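Local structure of leucine aminopeptidase 1 (Caenorhabditis elegans, 2HB6) at residues T362-Q367 and H455-A460; N8-V13 and N108-L113. The protein probably acts as a digestive enzyme, a zinc-dependent leucine aminopeptidase that releases amino acids, preferably leucine, from the N-termini of peptides. The protein carries 1 engineered substitution. One frame throughout, in Å; residues are numbered along the deposited sequence.

Interaction 1 is buried and polar, interaction 2 only partly buried and largely apolar, and the two lie on opposite sides of the chain's centre, with nearest atoms about 22 Å apart. They share no secondary-structure element. Interaction 1 belongs to the catalytic domain, where the loop after strand 356-361 meets the end of the neighbouring strand 452-457 close to the probable metal site, and a carboxylate and an amide do much of the work. Interaction 2 belongs to the N-terminal sheet, away from the annotated sites; there a loop lies over strand 108-114 through a valine on a histidine ring and an isoleucine against a valine, with no hydrogen bond between the segments.

Interaction 1: T362-Q367 and H455-A460; sequences TLTGAQ and HLDIAA
D457 OD1 takes two backbone N-H groups. L363 N reaches D457 OD1 from across the contact at 3.1 Å, arriving 47° out of the carboxylate plane, while A459 N, from D457's own segment, adds a weak bond. T364 OG1 meets D457 OD2 on its syn side at 2.9 Å and also bonds S434. With its CG anti to the backbone N (chi1 -169°), D457 carries its carboxylate into the bend of 362-367, between L363 CD1 and Q367 CB, each 3.5 Å from D457 CG on opposite sides. Parallel strands 356-361 and 452-457 adjoin in the catalytic-domain sheet, and here the loop leaving one meets the end of the other; T362 OG1 also bonds D275, a zinc ligand by similarity. With an alanine in place of D457, L363 N, A459 N and the T364 hydroxyl would probably lose a shared partner, and L363 and Q367 the group between them. T364 opens a type I turn to Q367, whose bent side chain brings Q367 OE1 to A460 N at 2.9 Å, fairly straight (165°); NE2 is held by S371 and G372 O. L363 CD1 also sits at the H455 ring edge, 3.3 Å from H455 CE1, while ND1 of that ring bonds D359.

Interaction 2: N8-V13 and N108-L113; sequences NGIQAV and NVHFVL
H110 stands up from its strand beneath V13, and its CB already lies 4.0 Å from V13 CG1. One atom further out the fit tightens: H110 CG is 3.5 Å from V13 CG1, and ND1 and CD2 are almost as near on their two sides of the ring. V13 CG1 therefore sits over the middle of the imidazole, a CH-pi contact only 10° off the ring normal. The histidine reaches this place with CG anti to its own N (chi1 -167°), which carries the ring up under the loop. At the far end H110 CE1 meets Q11 O at 3.2 Å, obliquely. NE2 lies near that oxygen too, but at a poor angle for a hydrogen bond; its partner is D149 OD2, on strand 145-151, and the same carboxylate oxygen also bonds Q11 N, so one aspartate links histidine and loop.

The N-terminal domain, of the macro-domain clan, is built on a mixed sheet in which strands 3-8 and 18-25 follow each other in the chain but are separated by 145-151 and 108-114; the loop between them passes over one face. Residues 10-13 run nearly antiparallel to 108-112, without a backbone hydrogen bond to them.

Nearer the start of the loop, I10 CD1 rests against V112 CG1 at 3.9 Å, the two side chains crossing at a slant. V41 of helix 36-42 touches I10, H110 and V112 alike. Just beyond I10, Q11 CB points away from the strand, and Q11 NE2 bonds back to G9 O at 2.9 Å, from above the carbonyl plane.

Interaction 1: T362-Q367 and H455-A460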
ATOM      1  N   THR A 362     -18.582  20.238  -2.515  1.00 19.01           N
ATOM      2  CA  THR A 362     -17.432  19.586  -1.896  1.00 19.76           C
ATOM      3  C   THR A 362     -16.960  18.467  -2.843  1.00 21.95           C
ATOM      4  O   THR A 362     -17.456  17.352  -2.778  1.00 22.88           O
ATOM      5  CB  THR A 362     -17.841  18.962  -0.518  1.00 20.57           C
ATOM      6  OG1 THR A 362     -18.953  18.080  -0.716  1.00 18.31           O
ATOM      7  CG2 THR A 362     -18.269  20.045   0.464  1.00 17.39           C
ATOM      8  N   LEU A 363     -16.086  18.780  -3.782  1.00 20.46           N
ATOM      9  CA  LEU A 363     -15.703  17.775  -4.758  1.00 25.52           C
ATOM     10  C   LEU A 363     -14.530  16.877  -4.584  1.00 33.25           C
ATOM     11  O   LEU A 363     -14.645  15.673  -4.620  1.00 37.43           O
ATOM     12  CB  LEU A 363     -15.517  18.385  -6.126  1.00 27.44           C
ATOM     13  CG  LEU A 363     -16.662  18.985  -6.881  1.00 29.11           C
ATOM     14  CD1 LEU A 363     -16.532  20.457  -6.603  1.00 27.48           C
ATOM     15  CD2 LEU A 363     -16.461  18.700  -8.339  1.00 26.34           C
ATOM     16  N   THR A 364     -13.365  17.479  -4.552  1.00 40.62           N
ATOM     17  CA  THR A 364     -12.161  16.704  -4.527  1.00 38.15           C
ATOM     18  C   THR A 364     -11.270  16.984  -3.354  1.00 33.57           C
ATOM     19  O   THR A 364     -11.222  18.087  -2.846  1.00 29.64           O
ATOM     20  CB  THR A 364     -11.359  17.030  -5.803  1.00 37.56           C
ATOM     21  OG1 THR A 364     -11.104  18.442  -5.848  1.00 28.05           O
ATOM     22  CG2 THR A 364     -12.184  16.799  -7.039  1.00 33.94           C
ATOM     23  N   GLY A 365     -10.532  15.957  -2.974  1.00 26.45           N
ATOM     24  CA  GLY A 365      -9.562  16.099  -1.935  1.00 32.24           C
ATOM     25  C   GLY A 365      -8.444  16.903  -2.581  1.00 33.73           C
ATOM     26  O   GLY A 365      -7.685  17.552  -1.883  1.00 27.49           O
ATOM     27  N   ALA A 366      -8.369  16.884  -3.919  1.00 28.58           N
ATOM     28  CA  ALA A 366      -7.335  17.622  -4.616  1.00 25.16           C
ATOM     29  C   ALA A 366      -7.468  19.128  -4.397  1.00 15.31           C
ATOM     30  O   ALA A 366      -6.472  19.858  -4.519  1.00 17.86           O
ATOM     31  CB  ALA A 366      -7.367  17.308  -6.089  1.00 29.41           C
ATOM     32  N   GLN A 367      -8.682  19.597  -4.080  1.00 18.80           N
ATOM     33  CA  GLN A 367      -8.904  21.043  -3.888  1.00 19.87           C
ATOM     34  C   GLN A 367      -7.952  21.630  -2.834  1.00 18.57           C
ATOM     35  O   GLN A 367      -7.387  22.705  -3.031  1.00 18.04           O
ATOM     36  CB  GLN A 367     -10.391  21.356  -3.604  1.00 19.93           C
ATOM     37  CG  GLN A 367     -10.676  22.792  -3.112  1.00 17.39           C
ATOM     38  CD  GLN A 367     -10.472  22.925  -1.598  1.00 21.20           C
ATOM     39  OE1 GLN A 367     -11.000  22.127  -0.818  1.00 21.32           O
ATOM     40  NE2 GLN A 367      -9.674  23.895  -1.192  1.00 19.13           N
ATOM     41  N   HIS A 455     -17.615  27.805 -11.020  1.00 16.67           N
ATOM     42  CA  HIS A 455     -17.603  26.561 -10.273  1.00 17.79           C
ATOM     43  C   HIS A 455     -16.757  26.779  -9.027  1.00 20.84           C
ATOM     44  O   HIS A 455     -15.670  27.339  -9.121  1.00 19.67           O
ATOM     45  CB  HIS A 455     -16.972  25.475 -11.145  1.00 19.58           C
ATOM     46  CG  HIS A 455     -16.542  24.262 -10.388  1.00 20.32           C
ATOM     47  ND1 HIS A 455     -17.437  23.332  -9.901  1.00 20.87           N
ATOM     48  CD2 HIS A 455     -15.309  23.824 -10.031  1.00 21.92           C
ATOM     49  CE1 HIS A 455     -16.773  22.369  -9.287  1.00 28.16           C
ATOM     50  NE2 HIS A 455     -15.479  22.638  -9.360  1.00 19.16           N
ATOM     51  N   LEU A 456     -17.269  26.364  -7.869  1.00 17.47           N
ATOM     52  CA  LEU A 456     -16.615  26.644  -6.585  1.00 15.88           C
ATOM     53  C   LEU A 456     -16.486  25.367  -5.758  1.00 19.85           C
ATOM     54  O   LEU A 456     -17.490  24.803  -5.296  1.00 20.72           O
ATOM     55  CB  LEU A 456     -17.384  27.720  -5.777  1.00 13.04           C
ATOM     56  CG  LEU A 456     -16.766  28.200  -4.447  1.00 17.67           C
ATOM     57  CD1 LEU A 456     -15.377  28.872  -4.643  1.00 18.03           C
ATOM     58  CD2 LEU A 456     -17.720  29.154  -3.732  1.00 18.98           C
ATOM     59  N   ASP A 457     -15.248  24.920  -5.559  1.00 17.75           N
ATOM     60  CA  ASP A 457     -14.973  23.660  -4.845  1.00 15.80           C
ATOM     61  C   ASP A 457     -14.626  24.012  -3.395  1.00 20.41           C
ATOM     62  O   ASP A 457     -13.642  24.714  -3.122  1.00 18.91           O
ATOM     63  CB  ASP A 457     -13.799  22.924  -5.535  1.00 15.32           C
ATOM     64  CG  ASP A 457     -13.599  21.486  -5.038  1.00 19.61           C
ATOM     65  OD1 ASP A 457     -14.078  21.088  -3.955  1.00 16.45           O
ATOM     66  OD2 ASP A 457     -12.930  20.735  -5.762  1.00 20.19           O
ATOM     67  N   ILE A 458     -15.436  23.519  -2.461  1.00 18.02           N
ATOM     68  CA  ILE A 458     -15.301  23.919  -1.054  1.00 18.81           C
ATOM     69  C   ILE A 458     -15.060  22.718  -0.133  1.00 20.87           C
ATOM     70  O   ILE A 458     -15.312  22.787   1.072  1.00 18.64           O
ATOM     71  CB  ILE A 458     -16.545  24.708  -0.568  1.00 17.44           C
ATOM     72  CG1 ILE A 458     -17.825  23.857  -0.707  1.00 17.89           C
ATOM     73  CG2 ILE A 458     -16.690  26.002  -1.371  1.00 17.99           C
ATOM     74  CD1 ILE A 458     -19.039  24.407   0.113  1.00 16.77           C
ATOM     75  N   ALA A 459     -14.564  21.627  -0.709  1.00 18.47           N
ATOM     76  CA  ALA A 459     -14.303  20.390   0.036  1.00 21.49           C
ATOM     77  C   ALA A 459     -13.683  20.602   1.422  1.00 21.80           C
ATOM     78  O   ALA A 459     -14.240  20.161   2.424  1.00 19.12           O
ATOM     79  CB  ALA A 459     -13.457  19.450  -0.791  1.00 20.56           C
ATOM     80  N   ALA A 460     -12.554  21.310   1.484  1.00 19.49           N
ATOM     81  CA  ALA A 460     -11.883  21.563   2.763  1.00 21.38           C
ATOM     82  C   ALA A 460     -12.420  22.744   3.593  1.00 18.92           C
ATOM     83  O   ALA A 460     -12.592  22.595   4.802  1.00 17.64           O
ATOM     84  CB  ALA A 460     -10.336  21.653   2.580  1.00 19.73           C
TER

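Interaction 2: N8-V13 and N108-L113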
ATOM      1  N   ASN A   8     -27.418  45.861  17.471  1.00 24.60           N
ATOM      2  CA  ASN A   8     -26.675  47.073  17.171  1.00 26.35           C
ATOM      3  C   ASN A   8     -26.440  47.880  18.462  1.00 28.25           C
ATOM      4  O   ASN A   8     -27.275  48.698  18.851  1.00 29.45           O
ATOM      5  CB  ASN A   8     -27.485  47.895  16.143  1.00 26.13           C
ATOM      6  CG  ASN A   8     -26.813  49.206  15.752  1.00 31.45           C
ATOM      7  OD1 ASN A   8     -25.605  49.385  15.915  1.00 25.18           O
ATOM      8  ND2 ASN A   8     -27.613  50.139  15.222  1.00 25.15           N
ATOM      9  N   GLY A   9     -25.310  47.642  19.119  1.00 22.80           N
ATOM     10  CA  GLY A   9     -24.989  48.292  20.385  1.00 25.04           C
ATOM     11  C   GLY A   9     -25.073  47.348  21.572  1.00 22.80           C
ATOM     12  O   GLY A   9     -25.868  46.402  21.569  1.00 22.76           O
ATOM     13  N   ILE A  10     -24.234  47.605  22.571  1.00 23.98           N
ATOM     14  CA  ILE A  10     -24.265  46.880  23.850  1.00 29.52           C
ATOM     15  C   ILE A  10     -25.581  47.125  24.574  1.00 37.51           C
ATOM     16  O   ILE A  10     -25.983  48.277  24.796  1.00 34.28           O
ATOM     17  CB  ILE A  10     -23.116  47.314  24.796  1.00 29.92           C
ATOM     18  CG1 ILE A  10     -21.752  47.017  24.171  1.00 29.93           C
ATOM     19  CG2 ILE A  10     -23.229  46.602  26.165  1.00 28.99           C
ATOM     20  CD1 ILE A  10     -20.585  47.698  24.900  1.00 33.49           C
ATOM     21  N   GLN A  11     -26.252  46.035  24.928  1.00 35.01           N
ATOM     22  CA  GLN A  11     -27.460  46.106  25.729  1.00 36.84           C
ATOM     23  C   GLN A  11     -27.377  45.078  26.837  1.00 40.03           C
ATOM     24  O   GLN A  11     -26.495  44.217  26.823  1.00 37.45           O
ATOM     25  CB  GLN A  11     -28.689  45.884  24.848  1.00 32.48           C
ATOM     26  CG  GLN A  11     -29.014  47.087  23.970  1.00 49.74           C
ATOM     27  CD  GLN A  11     -29.556  46.683  22.626  1.00 49.03           C
ATOM     28  OE1 GLN A  11     -30.675  46.196  22.536  1.00 53.56           O
ATOM     29  NE2 GLN A  11     -28.765  46.878  21.566  1.00 44.37           N
ATOM     30  N   ALA A  12     -28.276  45.177  27.813  1.00 44.12           N
ATOM     31  CA  ALA A  12     -28.347  44.177  28.879  1.00 43.77           C
ATOM     32  C   ALA A  12     -28.862  42.846  28.322  1.00 35.90           C
ATOM     33  O   ALA A  12     -29.605  42.811  27.336  1.00 38.28           O
ATOM     34  CB  ALA A  12     -29.235  44.665  30.027  1.00 44.36           C
ATOM     35  N   VAL A  13     -28.496  41.765  28.983  1.00 33.69           N
ATOM     36  CA  VAL A  13     -28.971  40.457  28.601  1.00 29.74           C
ATOM     37  C   VAL A  13     -29.877  40.022  29.747  1.00 33.89           C
ATOM     38  O   VAL A  13     -29.923  40.670  30.779  1.00 34.10           O
ATOM     39  CB  VAL A  13     -27.829  39.474  28.322  1.00 34.79           C
ATOM     40  CG1 VAL A  13     -26.909  40.027  27.253  1.00 30.31           C
ATOM     41  CG2 VAL A  13     -27.057  39.186  29.566  1.00 34.78           C
ATOM     42  N   ASN A 108     -26.853  32.446  29.581  1.00 23.68           N
ATOM     43  CA  ASN A 108     -26.570  33.354  28.521  1.00 25.97           C
ATOM     44  C   ASN A 108     -25.132  33.515  28.159  1.00 22.06           C
ATOM     45  O   ASN A 108     -24.261  33.548  29.013  1.00 24.60           O
ATOM     46  CB  ASN A 108     -27.052  34.766  28.890  1.00 24.39           C
ATOM     47  CG  ASN A 108     -28.389  34.787  29.597  1.00 33.47           C
ATOM     48  OD1 ASN A 108     -28.480  35.182  30.745  1.00 33.24           O
ATOM     49  ND2 ASN A 108     -29.428  34.399  28.902  1.00 28.79           N
ATOM     50  N   VAL A 109     -24.897  33.654  26.870  1.00 24.78           N
ATOM     51  CA  VAL A 109     -23.580  34.079  26.410  1.00 25.85           C
ATOM     52  C   VAL A 109     -23.683  35.445  25.751  1.00 22.28           C
ATOM     53  O   VAL A 109     -24.431  35.629  24.786  1.00 19.92           O
ATOM     54  CB  VAL A 109     -22.920  33.048  25.461  1.00 24.83           C
ATOM     55  CG1 VAL A 109     -21.442  33.420  25.214  1.00 22.81           C
ATOM     56  CG2 VAL A 109     -23.015  31.657  26.072  1.00 22.12           C
ATOM     57  N   HIS A 110     -22.926  36.395  26.287  1.00 21.64           N
ATOM     58  CA  HIS A 110     -22.955  37.772  25.807  1.00 24.33           C
ATOM     59  C   HIS A 110     -21.623  38.050  25.109  1.00 18.38           C
ATOM     60  O   HIS A 110     -20.566  38.016  25.744  1.00 23.58           O
ATOM     61  CB  HIS A 110     -23.158  38.717  27.001  1.00 23.84           C
ATOM     62  CG  HIS A 110     -23.510  40.125  26.621  1.00 29.12           C
ATOM     63  ND1 HIS A 110     -23.566  41.143  27.550  1.00 27.87           N
ATOM     64  CD2 HIS A 110     -23.844  40.684  25.431  1.00 20.75           C
ATOM     65  CE1 HIS A 110     -23.906  42.270  26.948  1.00 27.55           C
ATOM     66  NE2 HIS A 110     -24.087  42.020  25.665  1.00 22.28           N
ATOM     67  N   PHE A 111     -21.706  38.435  23.847  1.00 19.43           N
ATOM     68  CA  PHE A 111     -20.548  38.843  23.079  1.00 19.16           C
ATOM     69  C   PHE A 111     -20.583  40.360  22.863  1.00 21.77           C
ATOM     70  O   PHE A 111     -21.589  40.923  22.458  1.00 21.70           O
ATOM     71  CB  PHE A 111     -20.483  38.180  21.703  1.00 21.10           C
ATOM     72  CG  PHE A 111     -20.139  36.729  21.728  1.00 21.04           C
ATOM     73  CD1 PHE A 111     -18.836  36.312  21.600  1.00 20.26           C
ATOM     74  CD2 PHE A 111     -21.120  35.781  21.851  1.00 18.60           C
ATOM     75  CE1 PHE A 111     -18.525  34.989  21.617  1.00 21.46           C
ATOM     76  CE2 PHE A 111     -20.809  34.456  21.867  1.00 19.25           C
ATOM     77  CZ  PHE A 111     -19.515  34.057  21.756  1.00 17.53           C
ATOM     78  N   VAL A 112     -19.451  40.989  23.116  1.00 19.32           N
ATOM     79  CA  VAL A 112     -19.292  42.400  22.887  1.00 23.93           C
ATOM     80  C   VAL A 112     -18.245  42.471  21.788  1.00 23.08           C
ATOM     81  O   VAL A 112     -17.068  42.251  22.014  1.00 23.14           O
ATOM     82  CB  VAL A 112     -18.840  43.166  24.131  1.00 25.48           C
ATOM     83  CG1 VAL A 112     -18.538  44.587  23.778  1.00 24.94           C
ATOM     84  CG2 VAL A 112     -19.887  43.101  25.204  1.00 21.03           C
ATOM     85  N   LEU A 113     -18.711  42.720  20.583  1.00 19.28           N
ATOM     86  CA  LEU A 113     -17.835  42.784  19.439  1.00 22.16           C
ATOM     87  C   LEU A 113     -17.483  44.193  18.996  1.00 21.04           C
ATOM     88  O   LEU A 113     -18.323  44.910  18.475  1.00 19.92           O
ATOM     89  CB  LEU A 113     -18.422  41.993  18.270  1.00 18.25           C
ATOM     90  CG  LEU A 113     -17.702  42.033  16.930  1.00 20.39           C
ATOM     91  CD1 LEU A 113     -16.333  41.405  16.996  1.00 18.32           C
ATOM     92  CD2 LEU A 113     -18.540  41.386  15.868  1.00 23.24           C
TER